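Local coordinates for protein cellobiose 2-epimerase (Ruminococcus albus, PDB 3VW5) that acts as a cellobiose 2-epimerase, reversibly converting cellobiose into 4-O-beta-D-glucopyranosyl-D-mannose within an (alpha/alpha)6 barrel, at residues 222-226 and 238-244; 275-279 and 322-328; 283-287 and 331-335; 308-312 and 378-382; 314-318 and 382-387. The protein carries 2 engineered substitutions. All blocks are in the same frame, centred on the assembly; numbering follows the deposited sequence.

Interaction 1: 222-226 and 238-244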
# COMPACT_ATOMS: atom_id res chain seq x y z
N ASN A 222 -11.51 -8.90 -17.28
CA ASN A 222 -11.62 -8.43 -15.91
C ASN A 222 -10.27 -8.27 -15.22
O ASN A 222 -10.22 -8.22 -14.00
CB ASN A 222 -12.52 -9.33 -15.07
CG ASN A 222 -13.79 -9.71 -15.80
OD1 ASN A 222 -14.01 -10.88 -16.12
ND2 ASN A 222 -14.64 -8.73 -16.07
N ALA A 223 -9.19 -8.19 -16.00
CA ALA A 223 -7.87 -7.93 -15.44
C ALA A 223 -7.53 -6.43 -15.45
O ALA A 223 -8.15 -5.65 -16.17
CB ALA A 223 -6.82 -8.69 -16.21
N LEU A 224 -6.55 -6.05 -14.63
CA LEU A 224 -5.96 -4.72 -14.71
C LEU A 224 -4.64 -4.81 -15.42
O LEU A 224 -3.82 -5.69 -15.11
CB LEU A 224 -5.71 -4.18 -13.31
CG LEU A 224 -6.94 -4.03 -12.42
CD1 LEU A 224 -6.53 -3.52 -11.06
CD2 LEU A 224 -7.93 -3.10 -13.08
N LYS A 225 -4.41 -3.93 -16.39
CA LYS A 225 -3.10 -3.86 -17.01
C LYS A 225 -2.11 -3.26 -16.00
O LYS A 225 -2.50 -2.53 -15.09
CB LYS A 225 -3.16 -3.03 -18.28
CG LYS A 225 -4.05 -3.61 -19.36
CD LYS A 225 -4.27 -2.60 -20.47
CE LYS A 225 -5.58 -2.83 -21.21
NZ LYS A 225 -6.79 -2.47 -20.41
N VAL A 226 -0.82 -3.56 -16.17
CA VAL A 226 0.16 -3.17 -15.15
C VAL A 226 1.13 -2.07 -15.62
O VAL A 226 1.32 -1.09 -14.91
CB VAL A 226 0.97 -4.40 -14.63
CG1 VAL A 226 1.98 -3.97 -13.59
CG2 VAL A 226 0.02 -5.46 -14.08
N ILE A 238 1.77 -8.61 -17.88
CA ILE A 238 1.77 -9.04 -16.49
C ILE A 238 0.38 -8.90 -15.88
O ILE A 238 -0.29 -7.89 -16.04
CB ILE A 238 2.82 -8.28 -15.67
CG1 ILE A 238 4.21 -8.67 -16.15
CG2 ILE A 238 2.68 -8.58 -14.19
CD1 ILE A 238 5.26 -7.71 -15.71
N HIS A 239 -0.06 -9.95 -15.21
CA HIS A 239 -1.25 -9.85 -14.39
C HIS A 239 -0.85 -10.02 -12.92
O HIS A 239 -0.48 -11.11 -12.48
CB HIS A 239 -2.30 -10.87 -14.82
CG HIS A 239 -3.65 -10.60 -14.23
ND1 HIS A 239 -4.79 -11.24 -14.65
CD2 HIS A 239 -4.04 -9.76 -13.24
CE1 HIS A 239 -5.83 -10.81 -13.96
NE2 HIS A 239 -5.39 -9.91 -13.09
N SER A 240 -0.88 -8.91 -12.18
CA SER A 240 -0.55 -8.95 -10.76
C SER A 240 -1.83 -9.13 -9.95
O SER A 240 -2.56 -8.17 -9.69
CB SER A 240 0.23 -7.71 -10.35
OG SER A 240 0.31 -7.57 -8.94
N TYR A 241 -2.10 -10.37 -9.59
CA TYR A 241 -3.28 -10.71 -8.80
C TYR A 241 -3.43 -9.86 -7.53
O TYR A 241 -4.55 -9.48 -7.14
CB TYR A 241 -3.22 -12.19 -8.41
CG TYR A 241 -3.03 -13.14 -9.56
CD1 TYR A 241 -3.73 -12.98 -10.75
CD2 TYR A 241 -2.16 -14.23 -9.45
CE1 TYR A 241 -3.57 -13.86 -11.81
CE2 TYR A 241 -1.99 -15.12 -10.50
CZ TYR A 241 -2.70 -14.93 -11.67
OH TYR A 241 -2.54 -15.83 -12.70
N GLY A 242 -2.31 -9.58 -6.87
CA GLY A 242 -2.30 -8.79 -5.65
C GLY A 242 -2.84 -7.39 -5.85
O GLY A 242 -3.75 -6.96 -5.14
N HIS A 243 -2.31 -6.68 -6.84
CA HIS A 243 -2.82 -5.35 -7.14
C HIS A 243 -4.28 -5.37 -7.57
O HIS A 243 -5.03 -4.44 -7.29
CB HIS A 243 -1.97 -4.66 -8.19
CG HIS A 243 -0.62 -4.26 -7.69
ND1 HIS A 243 0.53 -4.95 -8.02
CD2 HIS A 243 -0.23 -3.26 -6.87
CE1 HIS A 243 1.56 -4.37 -7.45
NE2 HIS A 243 1.13 -3.35 -6.74
N ASP A 244 -4.70 -6.44 -8.24
CA ASP A 244 -6.08 -6.52 -8.68
C ASP A 244 -7.04 -6.51 -7.51
O ASP A 244 -7.92 -5.66 -7.43
CB ASP A 244 -6.30 -7.76 -9.54
CG ASP A 244 -6.05 -7.51 -11.01
OD1 ASP A 244 -6.79 -8.08 -11.84
OD2 ASP A 244 -5.13 -6.72 -11.34
O HOH W 1 -9.03 -9.89 -12.40
O HOH W 2 -2.49 -6.92 -12.79
O HOH W 3 -0.29 -5.73 -17.77

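Interaction 2: 275-279 and 322-328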
# COMPACT_ATOMS: atom_id res chain seq x y z
N SER A 275 -13.14 -8.99 -8.60
CA SER A 275 -13.16 -9.89 -7.46
C SER A 275 -13.47 -11.32 -7.85
O SER A 275 -12.79 -12.26 -7.41
CB SER A 275 -14.17 -9.43 -6.43
OG SER A 275 -13.60 -8.45 -5.60
N HIS A 276 -14.52 -11.52 -8.64
CA HIS A 276 -14.89 -12.88 -9.00
C HIS A 276 -13.78 -13.51 -9.80
O HIS A 276 -13.44 -14.66 -9.57
CB HIS A 276 -16.22 -12.94 -9.78
CG HIS A 276 -17.43 -12.92 -8.90
ND1 HIS A 276 -17.81 -14.00 -8.13
CD2 HIS A 276 -18.32 -11.92 -8.64
CE1 HIS A 276 -18.90 -13.68 -7.44
NE2 HIS A 276 -19.24 -12.43 -7.73
N ASN A 277 -13.22 -12.73 -10.72
CA ASN A 277 -12.12 -13.23 -11.54
C ASN A 277 -10.94 -13.73 -10.71
O ASN A 277 -10.46 -14.84 -10.92
CB ASN A 277 -11.65 -12.19 -12.54
CG ASN A 277 -10.86 -12.80 -13.67
OD1 ASN A 277 -11.32 -13.75 -14.31
ND2 ASN A 277 -9.65 -12.29 -13.92
N ILE A 278 -10.49 -12.90 -9.76
CA ILE A 278 -9.35 -13.25 -8.91
C ILE A 278 -9.60 -14.50 -8.07
O ILE A 278 -8.73 -15.37 -7.94
CB ILE A 278 -8.95 -12.06 -8.01
CG1 ILE A 278 -8.30 -10.99 -8.88
CG2 ILE A 278 -7.95 -12.50 -6.93
CD1 ILE A 278 -7.06 -11.50 -9.60
N GLN A 279 -10.81 -14.59 -7.52
CA GLN A 279 -11.21 -15.76 -6.75
C GLN A 279 -11.19 -17.05 -7.57
O GLN A 279 -10.81 -18.12 -7.06
CB GLN A 279 -12.60 -15.53 -6.15
CG GLN A 279 -13.10 -16.66 -5.28
CD GLN A 279 -14.47 -16.38 -4.74
OE1 GLN A 279 -14.68 -16.40 -3.52
NE2 GLN A 279 -15.43 -16.12 -5.63
N ASP A 322 -22.57 -12.68 -1.45
CA ASP A 322 -22.07 -14.02 -1.78
C ASP A 322 -21.10 -14.55 -0.70
O ASP A 322 -20.08 -13.94 -0.40
CB ASP A 322 -21.41 -14.02 -3.16
CG ASP A 322 -21.10 -15.42 -3.67
OD1 ASP A 322 -20.98 -16.36 -2.83
OD2 ASP A 322 -20.95 -15.60 -4.90
N GLU A 323 -21.44 -15.70 -0.13
CA GLU A 323 -20.71 -16.19 1.04
C GLU A 323 -19.39 -16.85 0.68
O GLU A 323 -18.49 -16.95 1.52
CB GLU A 323 -21.60 -17.12 1.87
CG GLU A 323 -22.37 -16.36 2.96
CD GLU A 323 -23.70 -17.00 3.32
OE1 GLU A 323 -23.96 -18.16 2.90
OE2 GLU A 323 -24.51 -16.34 4.02
N LYS A 324 -19.25 -17.25 -0.57
CA LYS A 324 -18.02 -17.89 -0.99
C LYS A 324 -16.84 -16.92 -0.88
O LYS A 324 -15.70 -17.34 -0.66
CB LYS A 324 -18.18 -18.56 -2.37
CG LYS A 324 -17.16 -18.24 -3.44
CD LYS A 324 -17.57 -18.80 -4.84
CE LYS A 324 -18.68 -17.93 -5.55
NZ LYS A 324 -18.93 -18.25 -7.02
N PHE A 325 -17.11 -15.62 -0.97
CA PHE A 325 -16.07 -14.60 -0.79
C PHE A 325 -15.55 -14.63 0.64
O PHE A 325 -14.33 -14.55 0.90
CB PHE A 325 -16.59 -13.20 -1.13
CG PHE A 325 -16.63 -12.90 -2.61
CD1 PHE A 325 -15.55 -13.18 -3.43
CD2 PHE A 325 -17.75 -12.31 -3.18
CE1 PHE A 325 -15.59 -12.89 -4.79
CE2 PHE A 325 -17.80 -12.01 -4.54
CZ PHE A 325 -16.72 -12.30 -5.34
N LEU A 326 -16.49 -14.77 1.57
CA LEU A 326 -16.20 -14.91 2.99
C LEU A 326 -15.34 -16.13 3.29
O LEU A 326 -14.34 -16.04 4.00
CB LEU A 326 -17.51 -15.03 3.75
CG LEU A 326 -17.56 -14.16 4.99
CD1 LEU A 326 -16.48 -13.09 4.92
CD2 LEU A 326 -18.93 -13.54 5.11
N GLU A 327 -15.74 -17.28 2.76
CA GLU A 327 -14.95 -18.50 2.91
C GLU A 327 -13.54 -18.31 2.36
O GLU A 327 -12.56 -18.70 3.00
CB GLU A 327 -15.64 -19.69 2.23
CG GLU A 327 -16.51 -20.52 3.19
CD GLU A 327 -18.00 -20.43 2.87
OE1 GLU A 327 -18.75 -19.86 3.72
OE2 GLU A 327 -18.44 -20.93 1.80
N SER A 328 -13.42 -17.69 1.19
CA SER A 328 -12.10 -17.42 0.63
C SER A 328 -11.25 -16.58 1.59
O SER A 328 -10.09 -16.88 1.83
CB SER A 328 -12.22 -16.72 -0.72
OG SER A 328 -12.84 -17.56 -1.67

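Interaction 3: 283-287 and 331-335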
# COMPACT_ATOMS: atom_id res chain seq x y z
N LEU A 283 -6.91 -17.96 -6.65
CA LEU A 283 -7.01 -18.69 -5.40
C LEU A 283 -6.76 -20.18 -5.65
O LEU A 283 -7.44 -20.80 -6.47
CB LEU A 283 -8.38 -18.47 -4.77
CG LEU A 283 -8.58 -18.88 -3.30
CD1 LEU A 283 -7.59 -18.16 -2.39
CD2 LEU A 283 -10.03 -18.62 -2.89
N GLU A 284 -5.76 -20.74 -4.98
CA GLU A 284 -5.36 -22.11 -5.24
C GLU A 284 -4.72 -22.70 -4.00
O GLU A 284 -3.79 -22.12 -3.42
CB GLU A 284 -4.38 -22.15 -6.43
CG GLU A 284 -3.87 -23.54 -6.76
CD GLU A 284 -3.05 -23.57 -8.04
OE1 GLU A 284 -2.29 -24.56 -8.27
OE2 GLU A 284 -3.17 -22.61 -8.83
N ASP A 285 -5.23 -23.86 -3.59
CA ASP A 285 -4.78 -24.51 -2.37
C ASP A 285 -4.96 -23.51 -1.24
O ASP A 285 -4.15 -23.43 -0.32
CB ASP A 285 -3.31 -24.95 -2.51
CG ASP A 285 -2.94 -26.08 -1.55
OD1 ASP A 285 -1.72 -26.30 -1.31
OD2 ASP A 285 -3.87 -26.75 -1.04
N GLY A 286 -6.03 -22.72 -1.35
CA GLY A 286 -6.50 -21.87 -0.27
C GLY A 286 -5.73 -20.59 -0.03
O GLY A 286 -5.97 -19.89 0.95
N ALA A 287 -4.81 -20.28 -0.94
CA ALA A 287 -4.02 -19.04 -0.86
C ALA A 287 -3.95 -18.39 -2.24
O ALA A 287 -4.25 -19.02 -3.27
CB ALA A 287 -2.62 -19.30 -0.29
N SER A 331 -10.03 -18.71 4.26
CA SER A 331 -9.05 -19.61 3.71
C SER A 331 -7.69 -18.91 3.66
O SER A 331 -6.68 -19.44 4.14
CB SER A 331 -9.52 -20.05 2.33
OG SER A 331 -8.70 -21.08 1.81
N VAL A 332 -7.66 -17.70 3.10
CA VAL A 332 -6.41 -16.97 2.98
C VAL A 332 -5.85 -16.67 4.36
O VAL A 332 -4.65 -16.85 4.62
CB VAL A 332 -6.58 -15.67 2.19
CG1 VAL A 332 -5.31 -14.84 2.25
CG2 VAL A 332 -6.95 -15.98 0.77
N TRP A 333 -6.71 -16.23 5.26
CA TRP A 333 -6.28 -15.99 6.63
C TRP A 333 -5.76 -17.27 7.32
O TRP A 333 -4.68 -17.26 7.93
CB TRP A 333 -7.41 -15.36 7.44
CG TRP A 333 -7.17 -15.36 8.90
CD1 TRP A 333 -7.93 -15.95 9.86
CD2 TRP A 333 -6.08 -14.72 9.58
NE1 TRP A 333 -7.38 -15.72 11.10
CE2 TRP A 333 -6.24 -14.97 10.95
CE3 TRP A 333 -4.98 -13.97 9.16
CZ2 TRP A 333 -5.36 -14.50 11.91
CZ3 TRP A 333 -4.10 -13.49 10.11
CH2 TRP A 333 -4.29 -13.76 11.48
N GLU A 334 -6.50 -18.36 7.20
CA GLU A 334 -6.06 -19.63 7.78
C GLU A 334 -4.64 -19.95 7.32
O GLU A 334 -3.80 -20.39 8.11
CB GLU A 334 -7.03 -20.77 7.46
CG GLU A 334 -8.39 -20.68 8.17
CD GLU A 334 -8.29 -20.78 9.70
OE1 GLU A 334 -9.14 -20.16 10.41
OE2 GLU A 334 -7.36 -21.48 10.20
N ASN A 335 -4.37 -19.70 6.04
CA ASN A 335 -3.05 -19.99 5.49
C ASN A 335 -1.98 -18.96 5.83
O ASN A 335 -0.80 -19.29 5.89
CB ASN A 335 -3.14 -20.26 4.00
CG ASN A 335 -3.83 -21.57 3.70
OD1 ASN A 335 -3.20 -22.62 3.65
ND2 ASN A 335 -5.15 -21.53 3.53

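Interaction 4: 308-312 and 378-382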
# COMPACT_ATOMS: atom_id res chain seq x y z
N GLU A 308 -3.94 -8.30 1.29
CA GLU A 308 -4.90 -7.59 0.44
C GLU A 308 -6.05 -8.48 -0.03
O GLU A 308 -7.17 -8.01 -0.20
CB GLU A 308 -4.21 -6.95 -0.76
CG GLU A 308 -3.18 -5.89 -0.39
CD GLU A 308 -3.76 -4.76 0.45
OE1 GLU A 308 -4.94 -4.41 0.24
OE2 GLU A 308 -3.03 -4.21 1.31
N ALA A 309 -5.78 -9.77 -0.22
CA ALA A 309 -6.85 -10.67 -0.63
C ALA A 309 -7.92 -10.85 0.48
O ALA A 309 -9.11 -10.97 0.19
CB ALA A 309 -6.30 -12.00 -1.09
N VAL A 310 -7.48 -10.84 1.74
CA VAL A 310 -8.40 -10.92 2.88
C VAL A 310 -9.39 -9.75 2.85
O VAL A 310 -10.60 -9.96 2.88
CB VAL A 310 -7.66 -10.99 4.23
CG1 VAL A 310 -8.62 -10.81 5.38
CG2 VAL A 310 -6.96 -12.32 4.36
N VAL A 311 -8.87 -8.52 2.79
CA VAL A 311 -9.72 -7.34 2.70
C VAL A 311 -10.62 -7.35 1.45
O VAL A 311 -11.83 -7.15 1.54
CB VAL A 311 -8.90 -6.05 2.67
CG1 VAL A 311 -9.84 -4.84 2.66
CG2 VAL A 311 -7.96 -5.98 3.86
N GLY A 312 -10.02 -7.57 0.28
CA GLY A 312 -10.75 -7.50 -0.97
C GLY A 312 -11.89 -8.49 -1.07
O GLY A 312 -12.94 -8.19 -1.62
N MET A 378 -4.82 -4.76 6.92
CA MET A 378 -5.77 -5.88 6.90
C MET A 378 -6.40 -6.12 8.27
O MET A 378 -7.61 -6.34 8.39
CB MET A 378 -5.08 -7.16 6.42
CG MET A 378 -5.99 -8.38 6.39
SD MET A 378 -5.05 -9.87 6.78
CE MET A 378 -4.55 -9.53 8.48
N CYS A 379 -5.58 -6.09 9.31
CA CYS A 379 -6.09 -6.31 10.65
C CYS A 379 -7.15 -5.25 10.96
O CYS A 379 -8.29 -5.59 11.33
CB CYS A 379 -4.96 -6.33 11.67
SG CYS A 379 -3.76 -7.67 11.36
N MET A 380 -6.78 -3.99 10.76
CA MET A 380 -7.68 -2.88 11.05
C MET A 380 -8.93 -2.89 10.19
O MET A 380 -10.02 -2.58 10.69
CB MET A 380 -6.95 -1.55 10.93
CG MET A 380 -5.77 -1.52 11.86
SD MET A 380 -4.85 0.01 11.87
CE MET A 380 -3.21 -0.54 11.39
N GLU A 381 -8.80 -3.24 8.92
CA GLU A 381 -9.95 -3.23 8.03
C GLU A 381 -10.95 -4.30 8.43
O GLU A 381 -12.16 -4.12 8.28
CB GLU A 381 -9.53 -3.40 6.58
CG GLU A 381 -9.07 -2.12 5.88
CD GLU A 381 -10.22 -1.16 5.52
OE1 GLU A 381 -11.37 -1.63 5.28
OE2 GLU A 381 -9.96 0.07 5.47
N VAL A 382 -10.43 -5.42 8.93
CA VAL A 382 -11.24 -6.58 9.29
C VAL A 382 -12.01 -6.23 10.54
O VAL A 382 -13.23 -6.44 10.62
CB VAL A 382 -10.37 -7.82 9.57
CG1 VAL A 382 -11.17 -8.87 10.34
CG2 VAL A 382 -9.82 -8.40 8.27

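Interaction 5: 314-318 and 382-387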
# COMPACT_ATOMS: atom_id res chain seq x y z
N ILE A 314 -13.53 -9.80 1.60
CA ILE A 314 -14.53 -9.38 2.57
C ILE A 314 -15.36 -8.25 1.98
O ILE A 314 -16.59 -8.28 2.03
CB ILE A 314 -13.89 -8.95 3.90
CG1 ILE A 314 -13.32 -10.19 4.61
CG2 ILE A 314 -14.89 -8.20 4.78
CD1 ILE A 314 -12.64 -9.89 5.92
N ASN A 315 -14.67 -7.29 1.38
CA ASN A 315 -15.29 -6.20 0.65
C ASN A 315 -16.23 -6.70 -0.45
O ASN A 315 -17.32 -6.15 -0.66
CB ASN A 315 -14.22 -5.29 0.05
CG ASN A 315 -14.81 -4.05 -0.58
OD1 ASN A 315 -15.17 -3.10 0.12
ND2 ASN A 315 -14.91 -4.05 -1.90
N ALA A 316 -15.80 -7.75 -1.16
CA ALA A 316 -16.61 -8.31 -2.24
C ALA A 316 -17.88 -8.93 -1.67
O ALA A 316 -18.96 -8.81 -2.26
CB ALA A 316 -15.82 -9.32 -3.06
N TYR A 317 -17.76 -9.59 -0.51
CA TYR A 317 -18.92 -10.09 0.19
C TYR A 317 -19.85 -8.92 0.52
O TYR A 317 -21.03 -8.92 0.15
CB TYR A 317 -18.52 -10.84 1.47
CG TYR A 317 -19.71 -11.18 2.35
CD1 TYR A 317 -20.59 -12.20 2.00
CD2 TYR A 317 -19.96 -10.47 3.52
CE1 TYR A 317 -21.68 -12.51 2.79
CE2 TYR A 317 -21.05 -10.77 4.33
CZ TYR A 317 -21.91 -11.80 3.96
OH TYR A 317 -23.01 -12.11 4.74
N GLN A 318 -19.30 -7.91 1.19
CA GLN A 318 -20.09 -6.74 1.57
C GLN A 318 -20.87 -6.09 0.42
O GLN A 318 -21.93 -5.54 0.63
CB GLN A 318 -19.21 -5.70 2.26
CG GLN A 318 -18.76 -6.12 3.63
CD GLN A 318 -17.96 -5.04 4.34
OE1 GLN A 318 -16.99 -4.50 3.80
NE2 GLN A 318 -18.36 -4.72 5.57
N VAL A 382 -10.43 -5.42 8.93
CA VAL A 382 -11.24 -6.58 9.29
C VAL A 382 -12.01 -6.23 10.54
O VAL A 382 -13.23 -6.44 10.62
CB VAL A 382 -10.37 -7.82 9.57
CG1 VAL A 382 -11.17 -8.87 10.34
CG2 VAL A 382 -9.82 -8.40 8.27
N ILE A 383 -11.27 -5.70 11.51
CA ILE A 383 -11.84 -5.23 12.75
C ILE A 383 -12.97 -4.25 12.46
O ILE A 383 -14.09 -4.39 12.96
CB ILE A 383 -10.76 -4.54 13.61
CG1 ILE A 383 -9.88 -5.59 14.30
CG2 ILE A 383 -11.40 -3.60 14.63
CD1 ILE A 383 -8.69 -5.02 14.99
N THR A 384 -12.67 -3.27 11.62
CA THR A 384 -13.56 -2.14 11.38
C THR A 384 -14.83 -2.50 10.60
O THR A 384 -15.87 -1.88 10.82
CB THR A 384 -12.79 -1.03 10.64
OG1 THR A 384 -12.27 -0.10 11.61
CG2 THR A 384 -13.69 -0.30 9.67
N ARG A 385 -14.74 -3.48 9.71
CA ARG A 385 -15.89 -3.89 8.91
C ARG A 385 -16.81 -4.82 9.69
O ARG A 385 -17.96 -5.06 9.31
CB ARG A 385 -15.43 -4.58 7.63
CG ARG A 385 -14.67 -3.68 6.69
CD ARG A 385 -14.12 -4.45 5.52
NE ARG A 385 -13.23 -3.62 4.73
CZ ARG A 385 -13.50 -3.19 3.50
NH1 ARG A 385 -14.64 -3.53 2.90
NH2 ARG A 385 -12.61 -2.43 2.86
N GLY A 386 -16.28 -5.36 10.78
CA GLY A 386 -17.00 -6.31 11.61
C GLY A 386 -17.80 -7.40 10.91
O GLY A 386 -18.86 -7.76 11.39
N VAL A 387 -17.32 -7.94 9.80
CA VAL A 387 -17.91 -9.19 9.34
C VAL A 387 -17.05 -10.36 9.77
O VAL A 387 -15.85 -10.38 9.54
CB VAL A 387 -18.27 -9.22 7.82
CG1 VAL A 387 -17.69 -8.04 7.11
CG2 VAL A 387 -17.87 -10.53 7.19
O HOH W 4 -13.65 -0.76 0.59

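Interaction 1: 222-226 and 238-244
A223 rests its methyl group over one face of the H239 imidazole, a CH-pi contact with CB 3.6 Å from the ring centroid, at the point of the (alpha/alpha)6 barrel where strand 238-240 runs into helix 241-258. S240 is the N-cap of that helix, and D244, in its first turn, supplies the buried carboxylate around which the two segments meet. The D244 side chain is instructive atom by atom. Its CB packs on I278. CG passes L224 CG at 3.9 Å, the two side chains sliding by each other in opposite directions. OD1 accepts a hydrogen bond from H239 NE2 over 2.6 Å, the N-H...O angle being 154°, and the donor stands above the carboxylate plane. A weak bond from L224 N, 3.5 Å long, reaches the same OD1, as does water 1, which also donates to N222 O. OD2 lies against the L224 side chain and close to water 2, which bridges the segments, accepting from S240 N at 2.6 Å and lying within bonding range of L224 O. H239 can serve D244 because its CG is trans to the backbone N (chi1 -167°), which lays the ring between A223 and, on the opposite face, Y241 CD1. With a phenylalanine in place of H239 the NE2 donor is gone, and OD1 would probably be left to water 1 and the weak L224 amide bond. V226 CG2 meets I238 CG2 at 4.1 Å, and water 3 links the backbones, accepting from V226 N at 2.7 Å and donating to I238 O at 2.8 Å.

Interaction 2: 275-279 and 322-328
Helix-helix packing in an alpha-helical barrel is exemplified by F325 and H276, the aromatic pair between helix 261-281 and the first turns of helix 323-340. The two short segments run at 49° to each other, their axes come no closer than 11.5 Å, and F325 spans much of the distance between them. Its CZ stands over the centre of one face of the H276 imidazole, 3.3 Å above the plane. The ring planes are inclined at 49°, so the phenyl group arrives obliquely, while the two side chains as wholes cross at about a right angle. F325 sets its CG opposite the carbonyl carbon (chi1 -80°), which carries the ring across to helix 261-281, where CZ also lies 4.0 Å from S275 CB. On the other flank of F325, the extended side chain of Q279 brings its CD to 3.6 Å from F325 CD1, the amide lying nearly parallel to the phenyl ring. The same Q279 CD is 3.5 Å from K324 CG. The aliphatic part of K324 thus takes part in the contact although the residue is exposed. At the entrance to helix 323-340, D322 is the N-cap: its OD1 accepts from K324 N at 3.0 Å. The other oxygen, OD2, lies in the plane of the H276 ring at its edge, 3.8 Å from CE1, and makes a long salt bridge to K324 NZ. Beneath the pair, A316 of helix 303-318 touches both S275 and F325. Two helices side by side above a third are consistent with neighbouring outer helices resting on the inner ring of an (alpha/alpha)6 barrel.

Interaction 3: 283-287 and 331-335
S331 and G286 join helix 323-340 to the tip of a beta hairpin through one hydrogen bond, donated by S331 OG to G286 O over 3.1 Å. The hydroxyl arrives in the carbonyl plane on a lone pair, at a C=O...donor angle of 100°, and thus from the flank of the oxygen. What places it there is the rotation about its first torsion: OG lies trans to the backbone N (chi1 -172°) and leans out from the helix toward the turn. N335, one helical turn later, takes the other common course. Its CG is opposite the carbonyl carbon (chi1 -70°), and the amide folds back so that ND2 donates to S331 O over 2.7 Å. That oxygen is gripped twice, since N335 N bonds it as well, from the opposite face of its plane. The same ND2 lies 3.2 Å from G286 O, at an angle too poor for a hydrogen bond, so the amide lies beside the turn as well. With an alanine at N335, S331 O would probably keep only its backbone partner, and a gap would be likely to open beside G286. Deeper in, L283 and V332 cross at a slant, L283 CD1 touching V332 CG2 at 3.9 Å. G286 has positive phi, which by itself favours glycine, and a CB there would point toward the helix, probably crowding S331 OG. E284 N bonds A287 O at 2.9 Å and A287 N bonds E284 O at 3.3 Å, closing a type I' turn, a classic form of the two-residue beta hairpin.

Interaction 4: 308-312 and 378-382
V310 and V311, adjacent on helix 303-318, receive the M378 side chain of helix 373-385. The two segments run almost parallel, at 16°, with axes 9.4 Å apart, as suits neighbouring inner helices of an (alpha/alpha)6 barrel. The close-packed part is built on M378. Its CG stands trans to the backbone N (chi1 179°), and the chain then bends at its next two torsions, curling along V310. As a result M378 CG lies 3.7 Å from V310 CG1, and M378 SD sits 3.8 Å from V310 CB, with V310 CG2 hardly farther off. V311 comes in from the neighbouring position: its CG2 meets the backbone, 3.7 Å from M378 CA. Behind M378, V382 CG2 adds a further methyl, 3.9 Å from V310 CG1, while V332 and I336 of helix 323-340 abut V310. The other flank is sparser and nearer to solvent. There the partly exposed E381 crosses V311 at about a right angle and offers only its CB, 4.1 Å from V311 CG2. Its carboxylate turns to charged partners beyond the two segments, in salt bridges with R385 and R253. No hydrogen bond spans the contact, and four of the five touching residues are buried. Cohesion across the contact thus probably rests on the fit of branched valines against a flexible thioether chain, with the E381 carboxylate directed to partners outside it.

Interaction 5: 314-318 and 382-387
Helix 373-385 ends where G386 adopts a positive phi, and the chain turns there to bring V387 back beside I314, their CA atoms 7.6 Å apart. The V387 contacts follow from that turn. I314 CG2 touches V387 CG1 at 3.6 Å, the two side chains sliding past each other in opposite directions, and Y317 adds its CD2, 4.2 Å from V387 CG2. Within the helix, before the turn, V382 meets the other arm of I314, which crosses it at about a right angle, with I314 CD1 4.0 Å from V382 CG2. These residues lie where the barrel closes on itself: helix 373-385 is the last of the (alpha/alpha)6 fold, and I314 and V382 also touch helix 2-19 at the start of the chain. The polar half belongs to R385. Its CG is opposite the carbonyl carbon (chi1 -65°) and its chain runs extended to NE, which spans the distance to helix 303-318. There NH1 makes two hydrogen bonds, both near the guanidinium plane. N315 OD1 accepts at 2.9 Å on a lone pair, with its amide turned 84° from the guanidinium, whereas Q318 OE1, at 2.7 Å, is met almost end-on. The N-H...O angle to N315 is 164°, the straighter of the two. N315 is itself fixed by a bond from its ND2 to D252. Water 4 completes a second link between R385 and N315, donating to N315 OD1 at 2.8 Å and accepting from R385 NH2 at 3.0 Å.

Overall arrangement
Burial alone does not set the chemistry of the five contacts. Interactions 1 and 4 are buried, yet one relies on a carboxylate with ordered waters and the other has no hydrogen bond at all. Interactions 2, 3 and 5 are partly exposed and mix polar with apolar groups. Interactions 4 and 5 hold the same two helices, 303-318 and 373-385, share V382, and lie about 8 Å apart between centres; charged and amide groups gain weight toward the helix ends. Interactions 2 and 3 both use helix 323-340, first against a helix, then against a hairpin. Interactions 1 and 2 meet where the consecutive helices 241-258 and 261-281 pack together, and N277 touches N222.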